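Probable porin (Pseudomonas aeruginosa, PDB 4FT6) probably forms a substrate channel of the OprD porin family through the outer membrane, letting small solutes pass by diffusion. Local coordinates at residues 138-143 / 183-188. Residues are numbered along the deposited sequence; the frame is centred on the assembly and turned at random.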
loop_
_atom_site.group_PDB
_atom_site.type_symbol
_atom_site.label_atom_id
_atom_site.label_comp_id
_atom_site.label_asym_id
_atom_site.label_seq_id
_atom_site.Cartn_x
_atom_site.Cartn_y
_atom_site.Cartn_z
ATOM N N GLY A 138 4.803 -11.826 12.161
ATOM C CA GLY A 138 4.933 -11.423 13.546
ATOM C C GLY A 138 3.587 -11.524 14.231
ATOM O O GLY A 138 2.886 -12.536 14.078
ATOM N N GLY A 139 3.220 -10.482 14.976
ATOM C CA GLY A 139 2.032 -10.527 15.798
ATOM C C GLY A 139 1.421 -9.148 15.932
ATOM O O GLY A 139 2.140 -8.149 16.109
ATOM N N MET A 140 0.095 -9.082 15.850
ATOM C CA MET A 140 -0.584 -7.802 15.965
ATOM C C MET A 140 -1.637 -7.827 17.048
ATOM O O MET A 140 -2.442 -8.764 17.149
ATOM C CB MET A 140 -1.237 -7.397 14.638
ATOM C CG MET A 140 -0.270 -7.248 13.489
ATOM S SD MET A 140 -1.157 -7.010 11.940
ATOM C CE MET A 140 -1.675 -5.307 12.143
ATOM N N LEU A 141 -1.618 -6.781 17.858
ATOM C CA LEU A 141 -2.651 -6.573 18.851
ATOM C C LEU A 141 -3.486 -5.368 18.412
ATOM O O LEU A 141 -2.950 -4.351 17.960
ATOM C CB LEU A 141 -2.022 -6.325 20.225
ATOM C CG LEU A 141 -2.948 -6.290 21.433
ATOM C CD1 LEU A 141 -3.813 -7.527 21.409
ATOM C CD2 LEU A 141 -2.142 -6.247 22.722
ATOM N N THR A 142 -4.800 -5.502 18.531
ATOM C CA THR A 142 -5.723 -4.435 18.198
ATOM C C THR A 142 -6.783 -4.376 19.291
ATOM O O THR A 142 -7.426 -5.391 19.604
ATOM C CB THR A 142 -6.415 -4.712 16.876
ATOM O OG1 THR A 142 -5.441 -5.115 15.902
ATOM C CG2 THR A 142 -7.190 -3.457 16.407
ATOM N N SER A 143 -6.965 -3.206 19.891
ATOM C CA SER A 143 -7.867 -3.130 21.031
ATOM C C SER A 143 -8.756 -1.906 21.001
ATOM O O SER A 143 -8.289 -0.782 20.770
ATOM C CB SER A 143 -7.106 -3.202 22.354
ATOM O OG SER A 143 -8.034 -3.317 23.415
ATOM N N PHE A 183 10.703 -5.069 14.482
ATOM C CA PHE A 183 9.958 -3.851 14.204
ATOM C C PHE A 183 8.797 -3.736 15.195
ATOM O O PHE A 183 7.812 -4.480 15.078
ATOM C CB PHE A 183 9.435 -3.844 12.760
ATOM C CG PHE A 183 8.607 -2.622 12.414
ATOM C CD1 PHE A 183 9.218 -1.394 12.158
ATOM C CD2 PHE A 183 7.220 -2.693 12.350
ATOM C CE1 PHE A 183 8.442 -0.245 11.837
ATOM C CE2 PHE A 183 6.442 -1.558 12.016
ATOM C CZ PHE A 183 7.059 -0.334 11.760
ATOM N N ASP A 184 8.916 -2.815 16.162
ATOM C CA ASP A 184 7.915 -2.639 17.219
ATOM C C ASP A 184 7.140 -1.339 17.030
ATOM O O ASP A 184 7.725 -0.285 16.738
ATOM C CB ASP A 184 8.590 -2.625 18.596
ATOM C CG ASP A 184 9.245 -3.949 18.947
ATOM O OD1 ASP A 184 8.510 -4.934 19.160
ATOM O OD2 ASP A 184 10.491 -4.006 19.027
ATOM N N TYR A 185 5.823 -1.411 17.200
ATOM C CA TYR A 185 4.990 -0.217 17.073
ATOM C C TYR A 185 3.909 -0.114 18.150
ATOM O O TYR A 185 3.562 -1.095 18.816
ATOM C CB TYR A 185 4.330 -0.162 15.693
ATOM C CG TYR A 185 3.291 -1.242 15.473
ATOM C CD1 TYR A 185 3.656 -2.523 15.067
ATOM C CD2 TYR A 185 1.945 -0.987 15.677
ATOM C CE1 TYR A 185 2.689 -3.519 14.856
ATOM C CE2 TYR A 185 0.980 -1.974 15.472
ATOM C CZ TYR A 185 1.357 -3.233 15.065
ATOM O OH TYR A 185 0.387 -4.190 14.867
ATOM N N LEU A 186 3.383 1.094 18.291
ATOM C CA LEU A 186 2.251 1.376 19.161
ATOM C C LEU A 186 1.413 2.434 18.472
ATOM O O LEU A 186 1.957 3.373 17.869
ATOM C CB LEU A 186 2.722 1.910 20.511
ATOM C CG LEU A 186 3.338 0.866 21.438
ATOM C CD1 LEU A 186 4.004 1.548 22.619
ATOM C CD2 LEU A 186 2.256 -0.082 21.906
ATOM N N GLY A 187 0.096 2.289 18.544
ATOM C CA GLY A 187 -0.771 3.252 17.903
ATOM C C GLY A 187 -2.044 3.510 18.673
ATOM O O GLY A 187 -2.577 2.614 19.326
ATOM N N ALA A 188 -2.537 4.742 18.588
ATOM C CA ALA A 188 -3.793 5.123 19.225
ATOM C C ALA A 188 -4.581 5.967 18.247
ATOM O O ALA A 188 -4.025 6.839 17.564
ATOM C CB ALA A 188 -3.538 5.901 20.504
HETATM O O HOH W 1 -1.980 -3.646 15.640
#
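Y185 reaches across to M140 with its phenol oxygen. OH of Y185 comes nearest to CG of M140, at 3.4 Å. The same OH of Y185 lies 3.6 Å from CE of M140. The M140 carbons thus meet the phenol oxygen, while the two side chains cross at about a right angle. M140 can do this because its chain is bent at chi3 (75°), which brings CE round to the hydroxyl while SD stands farther off. On Y185, CG sits between the backbone N and the carbonyl carbon (chi1 68°). This carries the ring over strand 149-160 toward 139-143.

A water joins the two segments. It lies in the plane of the Y185 ring, at its edge, with its oxygen 2.5 Å from OH of Y185. The oxygen of the same water donates to the backbone O of L141 at 2.6 Å. The link is therefore a polar bridge from tyrosine to strand backbone, set beside the van der Waals contact of the M140 carbons with the same hydroxyl.

The strands are not direct neighbours. The CA atoms of M140 and Y185 are 9.5 Å apart, and strand 149-160 runs between them, hydrogen-bonded to both. G139 pairs with Q155 and L141 with G153 through the backbone. L121 of strand 117-121 touches both M140 and Y185, and H152 of the middle strand also packs on Y185.

The arrangement is that of next-but-one strands in an antiparallel, up-and-down beta-barrel. Y185 reaches over the intervening strand to M140, and both side chains lie on the face packed by 117-121, probably the inner face of the barrel, here in the wall of an OprD-family porin.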